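Local coordinates for protein 373aa long hypothetical citrate synthase (PDB 1VGP) that belongs to the citrate synthase family and adopts its largely helical fold, with two protein chains in the assembly, at residues A218-L223 against F311-V316; M225-G230 against Y283-I288. All blocks are in the same frame, centred on the assembly; numbering follows the deposited sequence.

Contact 1: residues A218-L223 against F311-V316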
loop_
_atom_site.group_PDB
_atom_site.type_symbol
_atom_site.label_atom_id
_atom_site.label_comp_id
_atom_site.label_asym_id
_atom_site.label_seq_id
_atom_site.Cartn_x
_atom_site.Cartn_y
_atom_site.Cartn_z
ATOM N N ALA A 218 -1.644 2.148 18.294
ATOM C CA ALA A 218 -2.283 3.349 17.748
ATOM C C ALA A 218 -3.748 3.374 18.114
ATOM O O ALA A 218 -4.610 3.484 17.240
ATOM C CB ALA A 218 -2.114 3.408 16.226
ATOM N N ASN A 219 -4.039 3.267 19.405
ATOM C CA ASN A 219 -5.416 3.113 19.840
ATOM C C ASN A 219 -5.981 4.422 20.329
ATOM O O ASN A 219 -6.877 4.992 19.697
ATOM C CB ASN A 219 -5.492 2.038 20.920
ATOM C CG ASN A 219 -5.430 0.642 20.340
ATOM O OD1 ASN A 219 -6.206 0.292 19.453
ATOM N ND2 ASN A 219 -4.490 -0.167 20.836
ATOM N N TYR A 220 -5.456 4.911 21.449
ATOM C CA TYR A 220 -5.786 6.264 21.922
ATOM C C TYR A 220 -7.244 6.381 22.353
ATOM O O TYR A 220 -7.767 7.481 22.517
ATOM C CB TYR A 220 -5.468 7.273 20.817
ATOM C CG TYR A 220 -4.088 7.072 20.252
ATOM C CD1 TYR A 220 -3.899 6.814 18.897
ATOM C CD2 TYR A 220 -2.969 7.089 21.084
ATOM C CE1 TYR A 220 -2.627 6.571 18.384
ATOM C CE2 TYR A 220 -1.699 6.848 20.587
ATOM C CZ TYR A 220 -1.530 6.588 19.239
ATOM O OH TYR A 220 -0.275 6.335 18.748
ATOM N N GLU A 221 -7.885 5.231 22.546
ATOM C CA GLU A 221 -9.208 5.184 23.150
ATOM C C GLU A 221 -9.060 5.406 24.650
ATOM O O GLU A 221 -10.036 5.687 25.348
ATOM C CB GLU A 221 -9.857 3.826 22.867
ATOM C CG GLU A 221 -10.646 3.781 21.566
ATOM C CD GLU A 221 -12.081 4.266 21.738
ATOM O OE1 GLU A 221 -12.693 4.705 20.736
ATOM O OE2 GLU A 221 -12.594 4.204 22.877
ATOM N N ALA A 222 -7.821 5.293 25.125
ATOM C CA ALA A 222 -7.475 5.471 26.532
ATOM C C ALA A 222 -7.734 6.884 27.033
ATOM O O ALA A 222 -8.232 7.069 28.147
ATOM C CB ALA A 222 -6.015 5.108 26.761
ATOM N N LEU A 223 -7.386 7.879 26.219
ATOM C CA LEU A 223 -7.674 9.275 26.540
ATOM C C LEU A 223 -9.176 9.472 26.708
ATOM O O LEU A 223 -9.624 10.174 27.617
ATOM C CB LEU A 223 -7.172 10.194 25.424
ATOM C CG LEU A 223 -6.566 11.553 25.799
ATOM C CD1 LEU A 223 -6.913 12.550 24.705
ATOM C CD2 LEU A 223 -7.077 12.036 27.140
ATOM N N PHE A 311 -1.395 3.563 26.666
ATOM C CA PHE A 311 -2.000 4.010 27.914
ATOM C C PHE A 311 -1.502 5.387 28.338
ATOM O O PHE A 311 -2.257 6.182 28.882
ATOM C CB PHE A 311 -1.713 2.997 29.017
ATOM C CG PHE A 311 -2.444 3.270 30.294
ATOM C CD1 PHE A 311 -1.842 4.007 31.307
ATOM C CD2 PHE A 311 -3.736 2.792 30.488
ATOM C CE1 PHE A 311 -2.511 4.262 32.506
ATOM C CE2 PHE A 311 -4.418 3.044 31.686
ATOM C CZ PHE A 311 -3.799 3.782 32.697
ATOM N N PHE A 312 -0.231 5.672 28.097
ATOM C CA PHE A 312 0.296 6.976 28.439
ATOM C C PHE A 312 0.515 7.851 27.215
ATOM O O PHE A 312 0.478 9.080 27.314
ATOM C CB PHE A 312 1.604 6.838 29.215
ATOM C CG PHE A 312 1.440 6.221 30.574
ATOM C CD1 PHE A 312 1.953 4.951 30.841
ATOM C CD2 PHE A 312 0.794 6.910 31.596
ATOM C CE1 PHE A 312 1.829 4.380 32.101
ATOM C CE2 PHE A 312 0.664 6.352 32.856
ATOM C CZ PHE A 312 1.184 5.082 33.112
ATOM N N SER A 313 0.742 7.237 26.060
ATOM C CA SER A 313 1.082 8.012 24.870
ATOM C C SER A 313 -0.038 8.990 24.491
ATOM O O SER A 313 0.219 10.050 23.911
ATOM C CB SER A 313 1.404 7.077 23.691
ATOM O OG SER A 313 0.233 6.619 23.046
ATOM N N SER A 314 -1.275 8.649 24.839
ATOM C CA SER A 314 -2.406 9.501 24.487
ATOM C C SER A 314 -2.580 10.688 25.435
ATOM O O SER A 314 -3.122 11.725 25.051
ATOM C CB SER A 314 -3.695 8.675 24.444
ATOM O OG SER A 314 -3.800 7.829 25.571
ATOM N N ILE A 315 -2.126 10.546 26.676
ATOM C CA ILE A 315 -2.050 11.707 27.553
ATOM C C ILE A 315 -0.967 12.644 27.031
ATOM O O ILE A 315 -1.178 13.854 26.924
ATOM C CB ILE A 315 -1.718 11.304 29.007
ATOM C CG1 ILE A 315 -2.951 10.687 29.668
ATOM C CG2 ILE A 315 -1.296 12.528 29.814
ATOM C CD1 ILE A 315 -2.701 10.150 31.061
ATOM N N VAL A 316 0.190 12.073 26.704
ATOM C CA VAL A 316 1.332 12.854 26.257
ATOM C C VAL A 316 1.033 13.633 24.974
ATOM O O VAL A 316 1.175 14.858 24.936
ATOM C CB VAL A 316 2.555 11.942 26.017
ATOM C CG1 VAL A 316 3.635 12.691 25.226
ATOM C CG2 VAL A 316 3.098 11.455 27.360
#

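Contact 2: residues M225-G230 against Y283-I288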
loop_
_atom_site.group_PDB
_atom_site.type_symbol
_atom_site.label_atom_id
_atom_site.label_comp_id
_atom_site.label_asym_id
_atom_site.label_seq_id
_atom_site.Cartn_x
_atom_site.Cartn_y
_atom_site.Cartn_z
ATOM N N MET A 225 -11.368 7.183 27.530
ATOM C CA MET A 225 -11.747 6.543 28.781
ATOM C C MET A 225 -11.474 7.436 29.991
ATOM O O MET A 225 -12.345 7.615 30.843
ATOM C CB MET A 225 -11.004 5.221 28.932
ATOM C CG MET A 225 -11.338 4.477 30.212
ATOM S SD MET A 225 -10.251 3.070 30.457
ATOM C CE MET A 225 -8.802 3.872 31.051
ATOM N N PHE A 226 -10.269 7.998 30.072
ATOM C CA PHE A 226 -9.957 8.915 31.166
ATOM C C PHE A 226 -10.964 10.063 31.184
ATOM O O PHE A 226 -11.345 10.551 32.242
ATOM C CB PHE A 226 -8.546 9.496 31.018
ATOM C CG PHE A 226 -7.458 8.465 30.961
ATOM C CD1 PHE A 226 -7.561 7.280 31.680
ATOM C CD2 PHE A 226 -6.322 8.684 30.182
ATOM C CE1 PHE A 226 -6.547 6.328 31.624
ATOM C CE2 PHE A 226 -5.306 7.741 30.119
ATOM C CZ PHE A 226 -5.419 6.557 30.841
ATOM N N LYS A 227 -11.377 10.500 30.001
ATOM C CA LYS A 227 -12.294 11.619 29.900
ATOM C C LYS A 227 -13.660 11.268 30.480
ATOM O O LYS A 227 -14.205 12.023 31.284
ATOM C CB LYS A 227 -12.432 12.068 28.438
ATOM C CG LYS A 227 -11.381 13.108 28.007
ATOM C CD LYS A 227 -11.255 13.208 26.485
ATOM C CE LYS A 227 -10.343 14.355 26.066
ATOM N NZ LYS A 227 -10.619 15.596 26.847
ATOM N N GLU A 228 -14.212 10.117 30.095
ATOM C CA GLU A 228 -15.559 9.790 30.536
ATOM C C GLU A 228 -15.646 9.339 31.992
ATOM O O GLU A 228 -16.655 9.577 32.652
ATOM C CB GLU A 228 -16.209 8.765 29.601
ATOM C CG GLU A 228 -15.507 7.443 29.440
ATOM C CD GLU A 228 -16.137 6.604 28.336
ATOM O OE1 GLU A 228 -16.222 7.095 27.185
ATOM O OE2 GLU A 228 -16.551 5.455 28.614
ATOM N N ILE A 229 -14.594 8.711 32.511
ATOM C CA ILE A 229 -14.424 8.669 33.966
ATOM C C ILE A 229 -14.211 10.101 34.425
ATOM O O ILE A 229 -13.202 10.714 34.099
ATOM C CB ILE A 229 -13.195 7.848 34.387
ATOM C CG1 ILE A 229 -13.162 6.506 33.645
ATOM C CG2 ILE A 229 -13.222 7.622 35.889
ATOM C CD1 ILE A 229 -11.863 5.741 33.816
ATOM N N GLY A 230 -15.151 10.652 35.176
ATOM C CA GLY A 230 -15.079 12.082 35.436
ATOM C C GLY A 230 -14.016 12.473 36.450
ATOM O O GLY A 230 -12.990 13.058 36.111
ATOM N N TYR A 283 -4.176 17.477 34.193
ATOM C CA TYR A 283 -3.578 16.871 35.369
ATOM C C TYR A 283 -4.573 15.935 36.034
ATOM O O TYR A 283 -4.196 14.900 36.590
ATOM C CB TYR A 283 -3.135 17.932 36.369
ATOM C CG TYR A 283 -2.537 17.335 37.616
ATOM C CD1 TYR A 283 -3.215 17.380 38.832
ATOM C CD2 TYR A 283 -1.305 16.690 37.572
ATOM C CE1 TYR A 283 -2.684 16.793 39.977
ATOM C CE2 TYR A 283 -0.757 16.095 38.714
ATOM C CZ TYR A 283 -1.455 16.150 39.914
ATOM O OH TYR A 283 -0.925 15.553 41.034
ATOM N N THR A 284 -5.851 16.290 35.985
ATOM C CA THR A 284 -6.851 15.413 36.571
ATOM C C THR A 284 -6.997 14.143 35.738
ATOM O O THR A 284 -7.176 13.060 36.281
ATOM C CB THR A 284 -8.221 16.125 36.725
ATOM O OG1 THR A 284 -8.561 16.787 35.500
ATOM C CG2 THR A 284 -8.159 17.167 37.848
ATOM N N LEU A 285 -6.887 14.265 34.420
ATOM C CA LEU A 285 -6.811 13.083 33.569
ATOM C C LEU A 285 -5.703 12.142 34.020
ATOM O O LEU A 285 -5.889 10.923 34.088
ATOM C CB LEU A 285 -6.533 13.469 32.126
ATOM C CG LEU A 285 -7.635 14.140 31.300
ATOM C CD1 LEU A 285 -7.053 14.463 29.926
ATOM C CD2 LEU A 285 -8.850 13.236 31.174
ATOM N N TYR A 286 -4.534 12.709 34.307
ATOM C CA TYR A 286 -3.411 11.882 34.698
ATOM C C TYR A 286 -3.725 11.182 36.018
ATOM O O TYR A 286 -3.394 10.005 36.206
ATOM C CB TYR A 286 -2.136 12.711 34.837
ATOM C CG TYR A 286 -0.963 11.847 35.216
ATOM C CD1 TYR A 286 -0.474 11.841 36.517
ATOM C CD2 TYR A 286 -0.427 10.934 34.303
ATOM C CE1 TYR A 286 0.512 10.935 36.913
ATOM C CE2 TYR A 286 0.559 10.024 34.687
ATOM C CZ TYR A 286 1.017 10.030 35.998
ATOM O OH TYR A 286 1.947 9.108 36.409
ATOM N N GLN A 287 -4.377 11.904 36.926
ATOM C CA GLN A 287 -4.787 11.314 38.193
ATOM C C GLN A 287 -5.756 10.159 37.979
ATOM O O GLN A 287 -5.647 9.132 38.646
ATOM C CB GLN A 287 -5.433 12.367 39.091
ATOM C CG GLN A 287 -4.579 13.600 39.319
ATOM C CD GLN A 287 -5.054 14.429 40.501
ATOM O OE1 GLN A 287 -4.607 14.232 41.625
ATOM N NE2 GLN A 287 -5.965 15.365 40.246
ATOM N N ILE A 288 -6.702 10.336 37.054
ATOM C CA ILE A 288 -7.587 9.252 36.605
ATOM C C ILE A 288 -6.748 8.044 36.223
ATOM O O ILE A 288 -6.999 6.921 36.666
ATOM C CB ILE A 288 -8.400 9.635 35.331
ATOM C CG1 ILE A 288 -9.156 10.958 35.530
ATOM C CG2 ILE A 288 -9.361 8.510 34.976
ATOM C CD1 ILE A 288 -10.189 10.913 36.589
#

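Contact 1: residues A218-L223 against F311-V316
Y220 and S314 meet where the loop leading into helix 221-228 and its first turn pack on helix 309-319, inside the largely helical fold of the citrate synthase family. The tyrosine ring turns its edge to the serines. S313 OG lies near the ring plane, close to CE2 of Y220. CB of S314 sits at the same edge, 3.8 Å from Y220 CD2. Elsewhere the ring meets F327 edge-to-face and touches P328 and F331 of helix 327-346. S314 touches Y220, A222 and L223. Its side chain sets out toward the other segment, and its CB lies 3.9 Å from L223 CB. Its OG is placed between backbone N and carbonyl carbon (chi1 46°). There it bonds to the carbonyl O of D310, one turn earlier in its own helix. S314 OG also lies 3.7 Å from A222 CB. A222 also points its methyl at this helix, with CB 4.3 Å from F311 CA. No hydrogen bond joins the two segments, and every touching residue is buried. L223 reaches past the serine side chain to the backbone, where its CG lies 3.5 Å from S314 O.

Contact 2: residues M225-G230 against Y283-I288
F226, I229, L285 and I288 form the apolar part of this contact, a helix-to-helix packing between the end of helix 221-228 and helix 281-300 in the citrate synthase fold. I288 meets F226, I229 and G230. With CG2 trans to its own N, I288 presents that methyl to F226 and I229. The methyl is 4.0 Å from F226 CD1, oblique to that ring, and 3.9 Å from I229 CD1. I288 runs past both side chains in the opposite direction. L285 uses one branch, with CD2 3.8 Å from F226 CB. The same methyl touches the aliphatic part of K227, 4.1 Å from its CG.

Carbon also packs on backbone. I288 CG2 lies 3.9 Å from F226 CA. I288 CD1 ends 3.6 Å from G230 O, just past the helix end, where I229 leaves helical geometry (psi 113°).

The polar end of K227 turns elsewhere. Its amine bonds to Y318 OH of helix 309-319. No hydrogen bond or salt bridge crosses between the segments. The chemistry is therefore consistent with a contact held mainly by apolar packing, with the exposed K227 adding only its aliphatic carbons.

How the contacts relate
From the N terminus, the chain first reaches residues 218-223 and then 225-230, both using helix 221-228. It continues through helices 235-244 and 262-278 to helix 281-300, where residues 283-288 close the shorter loop of contact 2. The next helix, 309-319, brings in residues 311-316 and closes the longer loop of contact 1. The two loops nest, with contact 2 inside contact 1, and do not cross. Helix 221-228 is thus tied to two successive helices. The contact centres are about 12 Å apart and the contacts touch: F226 CE2 lies 3.7 Å from I315 CD1, and L223 CD2 packs against L285 CD1.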